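Local coordinates for putative oxygenase (Streptomyces viridochromogenes Tue57, PDB 4XAA), which probably acts as an iron- and 2-oxoglutarate-dependent oxygenase in orthosomycin biosynthesis, with nickel held at its metal site in this crystal, at residues 53-58 and 71-76; 138-143 and 207-212. All coordinates share one frame; numbering follows the deposited sequence.

Interaction 1: 53-58 and 71-76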
# COMPACT_ATOMS: atom_id res chain seq x y z
N SER A 53 11.53 -15.75 -8.64
CA SER A 53 11.65 -14.89 -9.82
C SER A 53 11.99 -13.48 -9.40
O SER A 53 11.94 -13.14 -8.21
CB SER A 53 10.36 -14.92 -10.65
OG SER A 53 9.97 -13.61 -11.07
N ASP A 54 12.30 -12.66 -10.38
CA ASP A 54 12.76 -11.31 -10.12
C ASP A 54 11.69 -10.48 -9.43
O ASP A 54 12.00 -9.71 -8.52
CB ASP A 54 13.19 -10.64 -11.42
CG ASP A 54 14.11 -9.45 -11.17
OD1 ASP A 54 15.31 -9.68 -10.85
OD2 ASP A 54 13.62 -8.29 -11.29
N ASP A 55 10.44 -10.64 -9.85
CA ASP A 55 9.33 -9.91 -9.23
C ASP A 55 8.96 -10.37 -7.82
O ASP A 55 8.25 -9.65 -7.11
CB ASP A 55 8.09 -10.01 -10.12
CG ASP A 55 8.24 -9.23 -11.40
OD1 ASP A 55 8.86 -8.14 -11.33
OD2 ASP A 55 7.78 -9.72 -12.47
N TYR A 56 9.42 -11.54 -7.39
CA TYR A 56 9.19 -11.97 -6.02
C TYR A 56 10.33 -11.51 -5.08
O TYR A 56 11.35 -12.18 -4.95
CB TYR A 56 9.04 -13.49 -5.95
CG TYR A 56 7.70 -14.01 -6.42
CD1 TYR A 56 7.29 -13.83 -7.73
CD2 TYR A 56 6.87 -14.71 -5.56
CE1 TYR A 56 6.08 -14.32 -8.16
CE2 TYR A 56 5.65 -15.20 -5.99
CZ TYR A 56 5.26 -15.01 -7.29
OH TYR A 56 4.05 -15.50 -7.74
N TRP A 57 10.15 -10.35 -4.45
CA TRP A 57 11.18 -9.79 -3.58
C TRP A 57 11.15 -10.44 -2.22
O TRP A 57 10.10 -10.46 -1.56
CB TRP A 57 11.00 -8.28 -3.40
CG TRP A 57 11.11 -7.50 -4.64
CD1 TRP A 57 11.18 -7.98 -5.91
CD2 TRP A 57 11.13 -6.07 -4.75
NE1 TRP A 57 11.25 -6.95 -6.80
CE2 TRP A 57 11.23 -5.76 -6.11
CE3 TRP A 57 11.06 -5.03 -3.81
CZ2 TRP A 57 11.27 -4.45 -6.58
CZ3 TRP A 57 11.11 -3.73 -4.27
CH2 TRP A 57 11.21 -3.45 -5.65
N ASN A 58 12.31 -10.93 -1.79
CA ASN A 58 12.43 -11.68 -0.55
C ASN A 58 13.78 -11.44 0.15
O ASN A 58 14.76 -11.08 -0.50
CB ASN A 58 12.26 -13.17 -0.83
CG ASN A 58 13.32 -13.70 -1.80
OD1 ASN A 58 14.38 -14.18 -1.38
ND2 ASN A 58 13.04 -13.61 -3.09
N ARG A 71 7.30 -8.88 -1.23
CA ARG A 71 6.68 -8.18 -2.34
C ARG A 71 6.58 -9.00 -3.61
O ARG A 71 7.46 -9.80 -3.93
CB ARG A 71 7.42 -6.88 -2.64
CG ARG A 71 6.73 -5.96 -3.62
CD ARG A 71 7.63 -4.82 -3.93
NE ARG A 71 7.03 -3.73 -4.70
CZ ARG A 71 6.63 -2.58 -4.17
NH1 ARG A 71 6.74 -2.36 -2.86
NH2 ARG A 71 6.13 -1.64 -4.94
N VAL A 72 5.47 -8.83 -4.31
CA VAL A 72 5.37 -9.25 -5.68
C VAL A 72 5.27 -7.99 -6.53
O VAL A 72 4.31 -7.24 -6.45
CB VAL A 72 4.18 -10.15 -5.92
CG1 VAL A 72 4.21 -10.67 -7.34
CG2 VAL A 72 4.21 -11.31 -4.95
N HIS A 73 6.31 -7.75 -7.32
CA HIS A 73 6.45 -6.53 -8.10
C HIS A 73 5.78 -6.75 -9.43
O HIS A 73 5.51 -7.89 -9.80
CB HIS A 73 7.93 -6.20 -8.29
CG HIS A 73 8.20 -4.75 -8.56
ND1 HIS A 73 7.87 -3.75 -7.68
CD2 HIS A 73 8.81 -4.15 -9.61
CE1 HIS A 73 8.25 -2.58 -8.17
NE2 HIS A 73 8.83 -2.80 -9.34
N ASN A 74 5.50 -5.67 -10.15
CA ASN A 74 4.82 -5.78 -11.42
C ASN A 74 3.59 -6.67 -11.32
O ASN A 74 3.43 -7.61 -12.10
CB ASN A 74 5.79 -6.31 -12.47
CG ASN A 74 6.94 -5.36 -12.72
OD1 ASN A 74 6.73 -4.17 -12.97
ND2 ASN A 74 8.16 -5.88 -12.64
N LEU A 75 2.73 -6.39 -10.35
CA LEU A 75 1.63 -7.29 -10.05
C LEU A 75 0.70 -7.50 -11.25
O LEU A 75 0.17 -8.59 -11.45
CB LEU A 75 0.84 -6.77 -8.85
CG LEU A 75 -0.29 -7.63 -8.28
CD1 LEU A 75 0.24 -8.98 -7.80
CD2 LEU A 75 -0.99 -6.91 -7.15
N GLU A 76 0.52 -6.46 -12.07
CA GLU A 76 -0.41 -6.52 -13.19
C GLU A 76 0.11 -7.39 -14.34
O GLU A 76 -0.62 -7.69 -15.28
CB GLU A 76 -0.72 -5.11 -13.71
CG GLU A 76 0.31 -4.51 -14.67
CD GLU A 76 1.60 -4.08 -14.00
OE1 GLU A 76 1.83 -4.44 -12.83
OE2 GLU A 76 2.39 -3.36 -14.66
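Asp55 grips the opposing chain twice. Asp55 O accepts from His73 N in a nearly straight bond of 2.7 Å, and Val72 CA also lies close enough to it for a CA-H...O contact. Asp55 OD1 takes Asn74 ND2 at 2.7 Å on the syn side, 34° out of the carboxylate plane. Gln78 NE2, just beyond the segment, donates to both Asp55 OD2 and Asn74 O. Next along, Trp57 and Arg71 exchange both backbone bonds, Trp57 N to Arg71 O at 2.8 Å and Arg71 N to Trp57 O at 3.2 Å. This is the open end of the hairpin of strands 56-59 and 68-72, at one margin of the main sheet of a double-stranded beta-helix fold. With CG anti to its backbone N (chi1 -170°) and the chain extended, Arg71 runs alongside Trp57 and sets CD 3.4 Å from Trp57 CE3, over the indole face. Arg71 NE then donates to His73 ND1, 3.1 Å away and near the imidazole plane, helping to fix the ring that stacks, offset, on the six-membered ring of Trp57 at 23° between planes. On the other face of the sheet Tyr56 CE1 packs against Val72 CG1, while Tyr56 OH is hydrogen-bonded to Leu42 O.

Interaction 2: 138-143 and 207-212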
# COMPACT_ATOMS: atom_id res chain seq x y z
N ASN A 138 -0.88 6.52 -3.82
CA ASN A 138 -0.95 5.07 -3.75
C ASN A 138 -2.27 4.65 -3.16
O ASN A 138 -2.67 5.16 -2.12
CB ASN A 138 0.18 4.50 -2.91
CG ASN A 138 1.52 4.47 -3.65
OD1 ASN A 138 1.78 3.56 -4.45
ND2 ASN A 138 2.38 5.44 -3.37
N LEU A 139 -2.94 3.72 -3.82
CA LEU A 139 -4.13 3.11 -3.22
C LEU A 139 -3.71 1.78 -2.65
O LEU A 139 -3.20 0.93 -3.36
CB LEU A 139 -5.26 2.92 -4.23
CG LEU A 139 -6.31 4.04 -4.32
CD1 LEU A 139 -5.64 5.34 -4.66
CD2 LEU A 139 -7.35 3.70 -5.35
N SER A 140 -3.90 1.62 -1.34
CA SER A 140 -3.58 0.38 -0.68
C SER A 140 -4.87 -0.35 -0.41
O SER A 140 -5.65 0.05 0.47
CB SER A 140 -2.80 0.62 0.61
OG SER A 140 -1.61 1.35 0.35
N ILE A 141 -5.12 -1.39 -1.18
CA ILE A 141 -6.29 -2.23 -0.98
C ILE A 141 -5.93 -3.33 0.01
O ILE A 141 -5.20 -4.26 -0.30
CB ILE A 141 -6.79 -2.87 -2.29
CG1 ILE A 141 -6.96 -1.80 -3.38
CG2 ILE A 141 -8.10 -3.58 -2.04
CD1 ILE A 141 -7.12 -2.40 -4.77
N CYS A 142 -6.48 -3.21 1.21
CA CYS A 142 -6.20 -4.12 2.31
C CYS A 142 -7.00 -5.41 2.20
O CYS A 142 -8.23 -5.39 2.17
CB CYS A 142 -6.48 -3.40 3.62
SG CYS A 142 -5.67 -1.78 3.57
N LEU A 143 -6.30 -6.53 2.13
CA LEU A 143 -6.97 -7.81 1.97
C LEU A 143 -6.99 -8.48 3.33
O LEU A 143 -7.51 -9.57 3.50
CB LEU A 143 -6.26 -8.68 0.92
CG LEU A 143 -5.84 -8.02 -0.40
CD1 LEU A 143 -5.02 -8.98 -1.25
CD2 LEU A 143 -7.05 -7.53 -1.19
N ARG A 207 -0.40 -9.97 6.67
CA ARG A 207 -0.94 -8.72 6.19
C ARG A 207 -0.67 -8.67 4.69
O ARG A 207 0.48 -8.64 4.26
CB ARG A 207 -0.35 -7.51 6.91
CG ARG A 207 -1.00 -6.20 6.42
CD ARG A 207 -0.25 -4.94 6.81
NE ARG A 207 -0.79 -3.77 6.11
CZ ARG A 207 -0.06 -2.85 5.49
NH1 ARG A 207 1.27 -2.95 5.48
NH2 ARG A 207 -0.65 -1.82 4.88
N ARG A 208 -1.74 -8.69 3.89
CA ARG A 208 -1.61 -8.65 2.45
C ARG A 208 -2.29 -7.41 1.92
O ARG A 208 -3.42 -7.11 2.27
CB ARG A 208 -2.23 -9.89 1.82
CG ARG A 208 -1.83 -11.21 2.45
CD ARG A 208 -2.52 -12.34 1.71
NE ARG A 208 -2.67 -13.57 2.48
CZ ARG A 208 -3.60 -13.76 3.40
NH1 ARG A 208 -4.43 -12.79 3.72
NH2 ARG A 208 -3.69 -14.93 4.03
N THR A 209 -1.59 -6.69 1.04
CA THR A 209 -2.06 -5.43 0.52
C THR A 209 -1.75 -5.35 -0.97
O THR A 209 -0.67 -5.76 -1.39
CB THR A 209 -1.40 -4.24 1.28
OG1 THR A 209 -1.77 -4.30 2.66
CG2 THR A 209 -1.82 -2.91 0.72
N ILE A 210 -2.69 -4.86 -1.75
CA ILE A 210 -2.42 -4.51 -3.14
C ILE A 210 -2.23 -3.00 -3.24
O ILE A 210 -3.15 -2.24 -3.00
CB ILE A 210 -3.57 -4.96 -4.09
CG1 ILE A 210 -3.62 -6.49 -4.17
CG2 ILE A 210 -3.39 -4.40 -5.49
CD1 ILE A 210 -4.82 -7.01 -4.90
N VAL A 211 -1.01 -2.57 -3.56
CA VAL A 211 -0.70 -1.16 -3.75
C VAL A 211 -0.63 -0.80 -5.24
O VAL A 211 0.15 -1.39 -6.02
CB VAL A 211 0.65 -0.76 -3.09
CG1 VAL A 211 0.86 0.75 -3.13
CG2 VAL A 211 0.72 -1.27 -1.68
N ILE A 212 -1.46 0.16 -5.64
CA ILE A 212 -1.49 0.64 -7.00
C ILE A 212 -1.18 2.13 -6.98
O ILE A 212 -1.72 2.88 -6.18
CB ILE A 212 -2.88 0.36 -7.68
CG1 ILE A 212 -3.21 -1.13 -7.65
CG2 ILE A 212 -2.92 0.84 -9.12
CD1 ILE A 212 -4.46 -1.51 -8.45
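Strands 138-142 and 207-212 run antiparallel, their axes 4.5 Å apart at closest and 154° between directions, with paired backbone bonds at Leu139-Ile212 and Ile141-Ile210. A fifth bond, Leu143 N to Arg208 O at 2.9 Å, carries the pairing one residue past the strand end and comes in almost end-on to the carbonyl. On the face turned to helix 29-47, Ile141 and Ile210 meet CB to CB at 4.2 Å. Leu143 swings across Ile210: with CG beside its own backbone N (chi1 -45°), it brings CD1 to 4.1 Å from Ile210 CG1. The Arg208 guanidinium has its salt bridge outside the pair, from NH1 to Asp144 OD2. On the opposite face, Ser140 CB rests 3.7 Å from Thr209 CG2. Asn138 crosses Val211 obliquely, its OD1 lying 3.2 Å from Val211 CG1, a close approach to a methyl and not a polar bond. The side chain of Asn138 lies about 6 Å from the bound nickel, whose protein ligands are His125, Asp127 and His196. Such a central pair, apolar toward a covering helix and with its other surface on the metal side, is consistent with the double-stranded beta-helix of the cupin clan.

How the interactions relate
After helix 8-18, strand 20-25 and helix 29-47, the chain makes interaction 1, where 71-76 returns to 53-58 and closes a short hairpin loop. After helix 90-100 comes strand 105-114, which sits between that hairpin and strand 207-215 in the main sheet. Interaction 2 follows: 207-212 comes back to 138-143 around a much longer excursion that includes strands 153-155, 186-191 and 196-198. The two closures lie in series, without nesting or crossing. One is at the sheet margin and the other near its centre, about 14 Å apart between centres, yet they touch where Leu75 CD2 packs 3.9 Å from Ile210 CG2. Helix 29-47 reaches both, through Tyr56 and Leu75 and through Ile141 and Ile210.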